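Local coordinates for beta-lactamase Mb2281c (PDB 3I7J), which probably acts as a serine hydrolase of the beta-lactamase family, related to class C beta-lactamases and penicillin-binding proteins, at residues E125-P130 against P166-A171; E5-W10 against A27-T32; A18-A23 against V158-L163; G231-V236 against P261-A266; L45-A50 against H74-T79. All coordinates share one frame; numbering follows the deposited sequence.

Contact 1: residues E125-P130 against P166-A171; sequences EAVCEP and PSTVSA
Thr168 brings OG1 to 3.2 Å from Ala126 O, but the angle is too poor for a hydrogen bond. The link is made by water 1 instead. It donates to Thr168 O at 2.9 Å and to Ala126 O at 3.3 Å. The bridge therefore joins two backbone carbonyls, with the threonine hydroxyl beside it. The same OG1 lies 4.2 Å from Val127 CA. The CB of Thr168 already points at the helix, and with OG1 roughly anti to the backbone N (chi1 -156°) the hydroxyl extends on toward Ala126 O.

Residues 125-128 of the helix form a wider pi-type turn. Pro130, four residues after Ala126, has no N-H to give Ala126 O. This is consistent with a water donating a hydrogen bond to that carbonyl.

On the loop side, Asp162 OD1 accepts hydrogen bonds from both Ser167 N and Thr168 N, which fixes the turn that presents Thr168. The methyl side of Thr168 packs on Arg48 of helix 42-56. Further along, Ser170 OG bonds to Met173 N as the N-cap of helix 171-177.

The contact is a small water-bridged join between a proline-kinked helix and an interhelical loop. It belongs to the helical part of the serine beta-lactamase fold.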
# COMPACT_ATOMS: atom_id res chain seq x y z
N GLU A 125 -3.32 -13.30 11.33
CA GLU A 125 -4.01 -13.11 12.60
C GLU A 125 -4.23 -11.66 12.99
O GLU A 125 -5.18 -11.35 13.71
CB GLU A 125 -3.24 -13.82 13.73
CG GLU A 125 -2.84 -15.25 13.41
CD GLU A 125 -2.07 -15.92 14.54
OE1 GLU A 125 -1.53 -15.20 15.41
OE2 GLU A 125 -2.00 -17.16 14.55
N ALA A 126 -3.38 -10.76 12.54
CA ALA A 126 -3.53 -9.36 12.92
C ALA A 126 -4.35 -8.52 11.94
O ALA A 126 -4.95 -7.52 12.32
CB ALA A 126 -2.16 -8.73 13.10
N VAL A 127 -4.39 -8.95 10.68
CA VAL A 127 -5.09 -8.19 9.66
C VAL A 127 -6.12 -8.94 8.84
O VAL A 127 -7.30 -8.59 8.83
CB VAL A 127 -4.05 -7.59 8.69
CG1 VAL A 127 -4.75 -6.84 7.57
CG2 VAL A 127 -3.10 -6.67 9.45
N CYS A 128 -5.67 -9.98 8.13
CA CYS A 128 -6.55 -10.74 7.27
C CYS A 128 -7.70 -11.48 7.95
O CYS A 128 -8.85 -11.34 7.54
CB CYS A 128 -5.70 -11.71 6.44
SG CYS A 128 -4.52 -10.85 5.36
N GLU A 129 -7.40 -12.24 8.99
CA GLU A 129 -8.41 -12.99 9.72
C GLU A 129 -9.46 -12.06 10.34
O GLU A 129 -10.66 -12.29 10.19
CB GLU A 129 -7.70 -13.82 10.80
CG GLU A 129 -8.50 -14.95 11.42
CD GLU A 129 -9.69 -14.46 12.22
OE1 GLU A 129 -9.55 -13.48 12.98
OE2 GLU A 129 -10.78 -15.08 12.10
N PRO A 130 -9.03 -10.99 11.02
CA PRO A 130 -10.03 -10.08 11.61
C PRO A 130 -10.97 -9.44 10.59
O PRO A 130 -12.13 -9.15 10.90
CB PRO A 130 -9.18 -9.05 12.34
CG PRO A 130 -7.95 -9.83 12.73
CD PRO A 130 -7.67 -10.62 11.44
N PRO A 166 -11.01 2.96 9.81
CA PRO A 166 -10.13 2.08 10.59
C PRO A 166 -10.79 1.25 11.67
O PRO A 166 -11.53 1.76 12.50
CB PRO A 166 -9.09 3.05 11.15
CG PRO A 166 -9.84 4.34 11.25
CD PRO A 166 -10.57 4.36 9.94
N SER A 167 -10.51 -0.05 11.65
CA SER A 167 -11.04 -0.96 12.65
C SER A 167 -9.92 -1.82 13.21
O SER A 167 -9.88 -2.11 14.41
CB SER A 167 -12.12 -1.86 12.07
OG SER A 167 -12.64 -2.70 13.07
N THR A 168 -9.03 -2.25 12.33
CA THR A 168 -7.90 -3.09 12.69
C THR A 168 -6.90 -2.32 13.56
O THR A 168 -6.08 -2.92 14.25
CB THR A 168 -7.21 -3.64 11.42
OG1 THR A 168 -6.51 -4.84 11.75
CG2 THR A 168 -6.24 -2.64 10.87
N VAL A 169 -6.96 -0.99 13.49
CA VAL A 169 -6.10 -0.12 14.29
C VAL A 169 -6.96 1.05 14.77
O VAL A 169 -8.06 1.27 14.26
CB VAL A 169 -4.87 0.44 13.49
CG1 VAL A 169 -4.00 -0.71 12.99
CG2 VAL A 169 -5.33 1.31 12.32
N SER A 170 -6.46 1.80 15.74
CA SER A 170 -7.19 2.95 16.27
C SER A 170 -7.23 4.08 15.26
O SER A 170 -6.39 4.16 14.37
CB SER A 170 -6.52 3.46 17.54
OG SER A 170 -5.22 3.94 17.22
N ALA A 171 -8.21 4.95 15.41
CA ALA A 171 -8.34 6.10 14.53
C ALA A 171 -7.06 6.95 14.57
O ALA A 171 -6.67 7.53 13.56
CB ALA A 171 -9.55 6.94 14.94
O HOH W 1 -6.43 -5.77 14.68

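Contact 2: residues E5-W10 against A27-T32; sequences EVLGGW and ATHGDT
At the outer strand of the six-stranded antiparallel sheet, His29 of strand 24-29 packs on the N-terminal 3-10 turn at Glu5, Leu7 and Gly8. The histidine reaches the turn because its CG is anti to its backbone N (chi1 -174°). Its ring then stands out from the strand and lies beside the turn.

Leu7 meets one face of this ring. Its CB makes a CH-pi contact 4.2 Å from the His29 ring centroid, 27° off the normal. The nearest single ring atom is ND1, 3.9 Å from Leu7 CB. The CD2 methyl of Leu7 adds a second touch, 4.0 Å from His29 ND1. The two side chains run past each other in opposite directions.

The backbone of the turn meets other parts of the ring. Glu5 CA is 3.8 Å from His29 CD2. Gly8 N is 4.1 Å from His29 CE1, and both approach obliquely. Gly8 N is already bonded to Glu5 O within the 3-10 turn. His29 ND1 is buried here with no polar partner in the model. The Glu5 carboxylate does not pair with the ring: OE1 stays 6.4 Å from His29 NE2.

Leu4 also touches His29. Leu7 continues inward onto Ala15 and Ala17 of strand 15-21 and onto Ile263 of helix 256-271. The turn lies over the face of the outer strands, beside the C-terminal helix.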
# COMPACT_ATOMS: atom_id res chain seq x y z
N GLU A 5 -16.22 -0.27 -16.35
CA GLU A 5 -16.40 -1.00 -17.59
C GLU A 5 -15.23 -0.78 -18.55
O GLU A 5 -14.95 -1.63 -19.40
CB GLU A 5 -17.71 -0.61 -18.25
CG GLU A 5 -18.92 -0.97 -17.42
CD GLU A 5 -20.23 -0.57 -18.08
OE1 GLU A 5 -20.46 -1.02 -19.22
OE2 GLU A 5 -21.01 0.18 -17.46
N VAL A 6 -14.54 0.34 -18.41
CA VAL A 6 -13.41 0.62 -19.28
C VAL A 6 -12.38 -0.50 -19.21
O VAL A 6 -11.51 -0.61 -20.08
CB VAL A 6 -12.71 1.94 -18.89
CG1 VAL A 6 -11.98 1.77 -17.56
CG2 VAL A 6 -11.75 2.36 -19.99
N LEU A 7 -12.46 -1.34 -18.19
CA LEU A 7 -11.51 -2.44 -18.03
C LEU A 7 -11.62 -3.44 -19.19
O LEU A 7 -10.62 -4.05 -19.58
CB LEU A 7 -11.76 -3.17 -16.71
CG LEU A 7 -10.73 -2.97 -15.59
CD1 LEU A 7 -10.64 -1.51 -15.20
CD2 LEU A 7 -11.11 -3.82 -14.39
N GLY A 8 -12.82 -3.60 -19.73
CA GLY A 8 -13.02 -4.52 -20.83
C GLY A 8 -12.21 -4.16 -22.06
O GLY A 8 -11.92 -5.01 -22.89
N GLY A 9 -11.83 -2.89 -22.17
CA GLY A 9 -11.05 -2.45 -23.31
C GLY A 9 -9.57 -2.33 -23.01
O GLY A 9 -8.80 -1.88 -23.86
N TRP A 10 -9.17 -2.72 -21.80
CA TRP A 10 -7.76 -2.65 -21.42
C TRP A 10 -6.93 -3.74 -22.07
O TRP A 10 -7.38 -4.88 -22.21
CB TRP A 10 -7.61 -2.75 -19.90
CG TRP A 10 -7.82 -1.45 -19.17
CD1 TRP A 10 -8.53 -0.37 -19.61
CD2 TRP A 10 -7.38 -1.14 -17.84
NE1 TRP A 10 -8.56 0.60 -18.64
CE2 TRP A 10 -7.86 0.16 -17.54
CE3 TRP A 10 -6.63 -1.82 -16.88
CZ2 TRP A 10 -7.62 0.78 -16.31
CZ3 TRP A 10 -6.39 -1.20 -15.66
CH2 TRP A 10 -6.88 0.09 -15.38
N ALA A 27 -19.33 -0.72 -6.62
CA ALA A 27 -19.32 -1.27 -7.97
C ALA A 27 -18.14 -2.22 -8.13
O ALA A 27 -17.13 -2.08 -7.44
CB ALA A 27 -19.24 -0.15 -9.00
N THR A 28 -18.28 -3.19 -9.02
CA THR A 28 -17.19 -4.13 -9.28
C THR A 28 -17.19 -4.44 -10.75
O THR A 28 -18.10 -4.07 -11.48
CB THR A 28 -17.36 -5.46 -8.51
OG1 THR A 28 -18.45 -6.19 -9.06
CG2 THR A 28 -17.62 -5.20 -7.02
N HIS A 29 -16.14 -5.13 -11.18
CA HIS A 29 -16.01 -5.54 -12.57
C HIS A 29 -14.99 -6.67 -12.59
O HIS A 29 -14.03 -6.65 -11.83
CB HIS A 29 -15.52 -4.38 -13.44
CG HIS A 29 -15.50 -4.71 -14.90
ND1 HIS A 29 -14.55 -5.54 -15.47
CD2 HIS A 29 -16.34 -4.37 -15.90
CE1 HIS A 29 -14.81 -5.69 -16.75
NE2 HIS A 29 -15.90 -4.99 -17.04
N GLY A 30 -15.22 -7.67 -13.44
CA GLY A 30 -14.30 -8.79 -13.52
C GLY A 30 -14.53 -9.81 -12.43
O GLY A 30 -15.51 -9.72 -11.68
N ASP A 31 -13.63 -10.78 -12.31
CA ASP A 31 -13.78 -11.80 -11.29
C ASP A 31 -13.10 -11.37 -9.99
O ASP A 31 -11.88 -11.47 -9.85
CB ASP A 31 -13.19 -13.12 -11.80
CG ASP A 31 -13.46 -14.28 -10.87
OD1 ASP A 31 -14.14 -14.07 -9.83
OD2 ASP A 31 -13.00 -15.40 -11.17
N THR A 32 -13.91 -10.89 -9.05
CA THR A 32 -13.40 -10.43 -7.76
C THR A 32 -12.91 -11.57 -6.86
O THR A 32 -12.37 -11.33 -5.78
CB THR A 32 -14.47 -9.59 -7.02
OG1 THR A 32 -15.62 -10.40 -6.75
CG2 THR A 32 -14.89 -8.40 -7.86

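Contact 3: residues A18-A23 against V158-L163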
# COMPACT_ATOMS: atom_id res chain seq x y z
N ALA A 18 -12.90 -2.81 -8.07
CA ALA A 18 -13.99 -2.49 -7.17
C ALA A 18 -13.87 -1.07 -6.63
O ALA A 18 -12.77 -0.59 -6.35
CB ALA A 18 -14.01 -3.48 -6.01
N VAL A 19 -15.00 -0.40 -6.50
CA VAL A 19 -15.04 0.94 -5.93
C VAL A 19 -15.64 0.70 -4.56
O VAL A 19 -16.68 0.04 -4.43
CB VAL A 19 -15.97 1.88 -6.71
CG1 VAL A 19 -16.00 3.25 -6.03
CG2 VAL A 19 -15.49 2.03 -8.15
N ILE A 20 -14.98 1.21 -3.53
CA ILE A 20 -15.44 1.04 -2.16
C ILE A 20 -15.72 2.39 -1.50
O ILE A 20 -14.99 3.36 -1.70
CB ILE A 20 -14.38 0.29 -1.29
CG1 ILE A 20 -14.04 -1.06 -1.92
CG2 ILE A 20 -14.90 0.09 0.13
CD1 ILE A 20 -13.12 -0.96 -3.13
N GLY A 21 -16.79 2.42 -0.72
CA GLY A 21 -17.17 3.62 -0.00
C GLY A 21 -17.31 3.18 1.44
O GLY A 21 -17.22 1.98 1.72
N PRO A 22 -17.51 4.11 2.38
CA PRO A 22 -17.65 3.75 3.80
C PRO A 22 -18.80 2.77 4.08
O PRO A 22 -18.79 2.05 5.09
CB PRO A 22 -17.85 5.10 4.48
CG PRO A 22 -18.53 5.91 3.40
CD PRO A 22 -17.76 5.55 2.17
N ALA A 23 -19.78 2.72 3.18
CA ALA A 23 -20.92 1.82 3.35
C ALA A 23 -20.69 0.46 2.71
O ALA A 23 -21.42 -0.49 2.98
CB ALA A 23 -22.18 2.46 2.76
N VAL A 158 -12.40 -5.34 1.09
CA VAL A 158 -12.64 -5.35 2.52
C VAL A 158 -11.52 -4.55 3.19
O VAL A 158 -11.76 -3.76 4.11
CB VAL A 158 -12.62 -6.80 3.08
CG1 VAL A 158 -12.73 -6.79 4.60
CG2 VAL A 158 -13.78 -7.60 2.48
N PHE A 159 -10.29 -4.75 2.72
CA PHE A 159 -9.14 -4.03 3.27
C PHE A 159 -9.33 -2.54 3.08
O PHE A 159 -9.14 -1.75 4.02
CB PHE A 159 -7.84 -4.49 2.59
CG PHE A 159 -6.59 -3.96 3.24
CD1 PHE A 159 -6.28 -4.29 4.56
CD2 PHE A 159 -5.74 -3.12 2.54
CE1 PHE A 159 -5.13 -3.79 5.18
CE2 PHE A 159 -4.59 -2.62 3.15
CZ PHE A 159 -4.28 -2.95 4.48
N ALA A 160 -9.72 -2.14 1.88
CA ALA A 160 -9.96 -0.73 1.58
C ALA A 160 -10.98 -0.15 2.56
O ALA A 160 -10.94 1.03 2.90
CB ALA A 160 -10.46 -0.57 0.14
N GLY A 161 -11.90 -1.01 3.02
CA GLY A 161 -12.90 -0.56 3.97
C GLY A 161 -12.25 -0.17 5.28
O GLY A 161 -12.63 0.81 5.92
N ASP A 162 -11.24 -0.93 5.67
CA ASP A 162 -10.52 -0.68 6.91
C ASP A 162 -9.69 0.60 6.76
O ASP A 162 -9.44 1.30 7.74
CB ASP A 162 -9.61 -1.86 7.23
CG ASP A 162 -9.05 -1.81 8.63
OD1 ASP A 162 -9.85 -1.90 9.58
OD2 ASP A 162 -7.82 -1.68 8.79
N LEU A 163 -9.27 0.90 5.54
CA LEU A 163 -8.47 2.11 5.30
C LEU A 163 -9.35 3.37 5.24
O LEU A 163 -8.86 4.49 5.40
CB LEU A 163 -7.69 1.97 3.98
CG LEU A 163 -6.68 0.82 3.94
CD1 LEU A 163 -5.96 0.78 2.59
CD2 LEU A 163 -5.67 1.01 5.07
O HOH W 2 -15.43 1.54 5.37
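Ile20 of strand 15-21 meets Ala160 and Gly161 of helix 153-164, where this helix lies on one face of the main antiparallel sheet. This is helix-on-sheet packing in the alpha-beta part of the serine beta-lactamase fold.

The van der Waals packing uses both branches of Ile20. Its CG1 stands 4.2 Å from Ala160 CB, which is the apolar pair of the contact. Its CG2 methyl lies against the helix backbone at the next residue, 4.3 Å from Gly161 N. With chi1 at -56°, CG1 lies beside the backbone N and CG2 is anti to it. The two branches are thereby spread along the helix surface. Gly161 has no side chain, so the methyl meets the bare helix backbone. Ala157, one turn earlier, also touches Ile20. Ala160 CB also packs on Ile234 of strand 232-237, so it touches two strands of the sheet.

The backbone bonding belongs to each element separately. Ile20 pairs with Ala243 of the neighbouring strand. Gly161 N makes a weak bond to Val158 O within the helix. No direct hydrogen bond crosses the contact.

The polar part is a water bridge at the end of the strand, where the chain turns at Pro22. Water 2 donates to the helix carbonyl Gly161 O at 2.9 Å. Its other bond, to Pro22 O at 3.4 Å, is weak.

Contact 4: residues G231-V236 against P261-A266; sequences GGFIWV and PAISDA
Trp235 points the N-H corner of its indole at Ser264. NE1 donates to Ser264 OG at 2.9 Å, with an N-H...O angle of 152°. The oxygen sits near the ring edge but tilted 19° out of the indole plane. The serine methylene follows alongside, with CB 3.6 Å from Trp235 NE1 and 4.1 Å from Trp235 CZ2. The Trp235 CG lies between its backbone N and carbonyl carbon (chi1 59°), a crowded setting that carries the indole off the strand toward the helix.

Two residues earlier, Phe233 projects from the same face of the strand. Its CZ is directed at the helix, 4.5 Å from Ile263 CG2, which approaches the ring edge near its plane. The same CZ is 4.3 Å from Ser264 OG, at an oblique angle.

Ser264 OG is thus gripped twice. Besides accepting from the indole, it is hydrogen-bonded to Trp260 O, one turn back in the helix. This second bond fixes the hydroxyl in the buried interface. Trp260 also meets Phe233 edge-to-face, which ties that ring to the same helix.

The strand and helix axes approach to 11.7 Å, a gap bridged by the large rings. Packing of the C-terminal helix 256-271 against the central antiparallel sheet is typical of the serine beta-lactamase and penicillin-binding protein fold.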
# COMPACT_ATOMS: atom_id res chain seq x y z
N GLY A 231 1.04 -4.86 -12.00
CA GLY A 231 -0.09 -4.21 -12.64
C GLY A 231 -1.34 -4.11 -11.80
O GLY A 231 -2.45 -4.31 -12.30
N GLY A 232 -1.18 -3.80 -10.51
CA GLY A 232 -2.32 -3.66 -9.63
C GLY A 232 -2.10 -2.46 -8.72
O GLY A 232 -0.97 -2.01 -8.57
N PHE A 233 -3.16 -1.94 -8.12
CA PHE A 233 -3.00 -0.80 -7.23
C PHE A 233 -4.21 -0.58 -6.32
O PHE A 233 -5.28 -1.15 -6.53
CB PHE A 233 -2.73 0.49 -8.04
CG PHE A 233 -3.94 1.05 -8.76
CD1 PHE A 233 -4.99 1.65 -8.06
CD2 PHE A 233 -4.02 0.99 -10.15
CE1 PHE A 233 -6.09 2.19 -8.74
CE2 PHE A 233 -5.11 1.53 -10.84
CZ PHE A 233 -6.15 2.13 -10.13
N ILE A 234 -4.01 0.25 -5.31
CA ILE A 234 -5.07 0.59 -4.40
C ILE A 234 -4.85 1.99 -3.88
O ILE A 234 -3.75 2.35 -3.47
CB ILE A 234 -5.15 -0.39 -3.20
CG1 ILE A 234 -6.22 0.09 -2.21
CG2 ILE A 234 -3.79 -0.48 -2.48
CD1 ILE A 234 -6.49 -0.89 -1.06
N TRP A 235 -5.89 2.81 -3.96
CA TRP A 235 -5.81 4.14 -3.41
C TRP A 235 -7.09 4.41 -2.65
O TRP A 235 -8.15 3.86 -2.96
CB TRP A 235 -5.53 5.23 -4.48
CG TRP A 235 -6.52 5.40 -5.61
CD1 TRP A 235 -6.26 5.17 -6.94
CD2 TRP A 235 -7.84 5.94 -5.55
NE1 TRP A 235 -7.34 5.55 -7.70
CE2 TRP A 235 -8.33 6.03 -6.87
CE3 TRP A 235 -8.67 6.37 -4.50
CZ2 TRP A 235 -9.61 6.52 -7.18
CZ3 TRP A 235 -9.94 6.86 -4.80
CH2 TRP A 235 -10.39 6.94 -6.13
N VAL A 236 -6.95 5.22 -1.61
CA VAL A 236 -8.04 5.60 -0.74
C VAL A 236 -7.96 7.11 -0.69
O VAL A 236 -6.91 7.66 -0.38
CB VAL A 236 -7.81 5.04 0.69
CG1 VAL A 236 -9.01 5.33 1.57
CG2 VAL A 236 -7.53 3.54 0.61
N PRO A 261 -4.73 6.74 -14.40
CA PRO A 261 -5.24 8.04 -13.97
C PRO A 261 -6.66 8.28 -14.50
O PRO A 261 -7.51 8.84 -13.82
CB PRO A 261 -4.23 9.02 -14.57
CG PRO A 261 -2.96 8.21 -14.61
CD PRO A 261 -3.45 6.89 -15.12
N ALA A 262 -6.91 7.84 -15.73
CA ALA A 262 -8.21 8.01 -16.36
C ALA A 262 -9.32 7.28 -15.64
O ALA A 262 -10.40 7.84 -15.42
CB ALA A 262 -8.15 7.55 -17.83
N ILE A 263 -9.08 6.03 -15.24
CA ILE A 263 -10.13 5.29 -14.55
C ILE A 263 -10.34 5.87 -13.15
O ILE A 263 -11.45 5.83 -12.61
CB ILE A 263 -9.82 3.78 -14.46
CG1 ILE A 263 -11.06 3.04 -13.94
CG2 ILE A 263 -8.62 3.52 -13.57
CD1 ILE A 263 -10.90 1.54 -13.97
N SER A 264 -9.28 6.44 -12.58
CA SER A 264 -9.36 7.04 -11.26
C SER A 264 -10.26 8.27 -11.28
O SER A 264 -11.14 8.42 -10.43
CB SER A 264 -7.96 7.42 -10.77
OG SER A 264 -7.18 6.26 -10.53
N ASP A 265 -10.06 9.15 -12.25
CA ASP A 265 -10.88 10.35 -12.33
C ASP A 265 -12.31 10.00 -12.74
O ASP A 265 -13.26 10.68 -12.34
CB ASP A 265 -10.27 11.38 -13.29
CG ASP A 265 -8.95 11.93 -12.76
OD1 ASP A 265 -8.84 12.15 -11.54
OD2 ASP A 265 -8.02 12.15 -13.57
N ALA A 266 -12.46 8.94 -13.52
CA ALA A 266 -13.78 8.49 -13.95
C ALA A 266 -14.53 8.01 -12.70
O ALA A 266 -15.70 8.33 -12.50
CB ALA A 266 -13.67 7.37 -14.97

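Contact 5: residues L45-A50 against H74-T79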
# COMPACT_ATOMS: atom_id res chain seq x y z
N LEU A 45 -0.47 -4.08 3.22
CA LEU A 45 -0.90 -5.16 4.10
C LEU A 45 0.11 -5.35 5.22
O LEU A 45 -0.25 -5.47 6.40
CB LEU A 45 -1.06 -6.47 3.31
CG LEU A 45 -2.11 -6.50 2.19
CD1 LEU A 45 -2.05 -7.84 1.49
CD2 LEU A 45 -3.50 -6.26 2.76
N VAL A 46 1.39 -5.39 4.86
CA VAL A 46 2.45 -5.57 5.85
C VAL A 46 2.50 -4.35 6.76
O VAL A 46 2.70 -4.48 7.97
CB VAL A 46 3.82 -5.77 5.16
CG1 VAL A 46 4.94 -5.81 6.19
CG2 VAL A 46 3.81 -7.07 4.36
N ALA A 47 2.32 -3.17 6.18
CA ALA A 47 2.34 -1.93 6.96
C ALA A 47 1.23 -1.94 8.01
O ALA A 47 1.44 -1.53 9.15
CB ALA A 47 2.17 -0.73 6.05
N ARG A 48 0.04 -2.41 7.62
CA ARG A 48 -1.07 -2.44 8.56
C ARG A 48 -0.78 -3.44 9.68
O ARG A 48 -1.17 -3.24 10.83
CB ARG A 48 -2.37 -2.80 7.86
CG ARG A 48 -3.61 -2.54 8.70
CD ARG A 48 -3.70 -1.07 9.05
NE ARG A 48 -5.07 -0.57 8.97
CZ ARG A 48 -5.38 0.72 8.90
NH1 ARG A 48 -6.64 1.09 8.83
NH2 ARG A 48 -4.41 1.62 8.89
N ALA A 49 -0.09 -4.52 9.32
CA ALA A 49 0.28 -5.54 10.30
C ALA A 49 1.28 -4.94 11.29
O ALA A 49 1.21 -5.19 12.49
CB ALA A 49 0.88 -6.75 9.59
N ALA A 50 2.22 -4.14 10.77
CA ALA A 50 3.22 -3.49 11.63
C ALA A 50 2.57 -2.44 12.53
O ALA A 50 3.03 -2.18 13.64
CB ALA A 50 4.31 -2.84 10.78
N HIS A 74 11.25 4.42 10.39
CA HIS A 74 12.08 4.67 9.21
C HIS A 74 11.86 3.57 8.19
O HIS A 74 11.87 3.81 6.98
CB HIS A 74 13.58 4.70 9.53
CG HIS A 74 14.00 5.83 10.42
ND1 HIS A 74 13.81 5.83 11.78
CD2 HIS A 74 14.66 6.98 10.14
CE1 HIS A 74 14.34 6.92 12.30
NE2 HIS A 74 14.86 7.64 11.33
N LEU A 75 11.69 2.34 8.67
CA LEU A 75 11.48 1.23 7.76
C LEU A 75 10.14 1.36 7.04
O LEU A 75 10.06 1.16 5.82
CB LEU A 75 11.54 -0.09 8.53
CG LEU A 75 12.91 -0.32 9.17
CD1 LEU A 75 12.85 -1.57 10.05
CD2 LEU A 75 13.97 -0.49 8.08
N LEU A 76 9.10 1.73 7.78
CA LEU A 76 7.77 1.91 7.22
C LEU A 76 7.69 3.05 6.20
O LEU A 76 6.96 2.95 5.21
CB LEU A 76 6.77 2.17 8.35
CG LEU A 76 6.36 0.96 9.20
CD1 LEU A 76 5.69 1.40 10.50
CD2 LEU A 76 5.42 0.09 8.38
N ALA A 77 8.44 4.11 6.45
CA ALA A 77 8.45 5.29 5.60
C ALA A 77 9.57 5.33 4.56
O ALA A 77 9.73 6.32 3.85
CB ALA A 77 8.50 6.55 6.46
N HIS A 78 10.36 4.26 4.48
CA HIS A 78 11.46 4.18 3.52
C HIS A 78 12.51 5.27 3.73
O HIS A 78 12.97 5.90 2.77
CB HIS A 78 10.92 4.26 2.08
CG HIS A 78 9.90 3.21 1.77
ND1 HIS A 78 10.21 1.87 1.66
CD2 HIS A 78 8.55 3.30 1.62
CE1 HIS A 78 9.11 1.18 1.46
NE2 HIS A 78 8.09 2.02 1.42
N THR A 79 12.89 5.51 4.98
CA THR A 79 13.92 6.50 5.26
C THR A 79 15.07 5.91 6.08
O THR A 79 15.89 6.64 6.62
CB THR A 79 13.35 7.72 6.04
OG1 THR A 79 12.88 7.30 7.33
CG2 THR A 79 12.21 8.37 5.28
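Leu76 has CG beside its backbone N (chi1 -75°) and a nearly extended second torsion (chi2 164°). Together they carry the CD2 methyl across to helix 42-56. There it settles between Ala47 and Ala50, one helical turn apart. CD2 is 3.9 Å from Ala50 CB. It is also 3.9 Å from Ala47 CA and 4.1 Å from Ala47 CB. One methyl branch therefore makes the whole contact, and the small alanines let it approach the helix backbone closely. The contact is apolar and buried, with no hydrogen bond across it.

Just beyond Leu76 the short helix ends in a Schellman motif. His78 takes a positive phi, and Thr79 N bonds to His74 O at 2.8 Å. The bond from His78 N to Leu75 O is weak.

Ser40 and Lys43, at the start of helix 42-56, fit the SxxK motif of serine beta-lactamases and may have that role; Ala47 lies close by. Leu107 of helix 101-115 touches both Ala50 and Leu76. Helices 42-56, 72-76 and 101-115 thus meet around this one leucine.

Contacts 3, 4 and 5 are buried, contacts 1 and 2 only partly. Contacts 2, 3 and 4 reach the six-stranded sheet. Contact 3 packs a helix on one face; contact 4 packs the C-terminal helix on the other, where contact 2 also sits, at the outer strand, and Leu7 meets Ile263. Contacts 1 and 5 lie among the helices. Arg48 joins this side to contact 3 through its salt bridge to Asp162, which also holds the loop of contact 1. The chemistry varies: a water bridge between carbonyls in contact 1, an imidazole face in contact 2, isoleucine packing with a weaker water bridge in contact 3, an indole-to-hydroxyl bond in contact 4, and aliphatic carbons alone in contact 5.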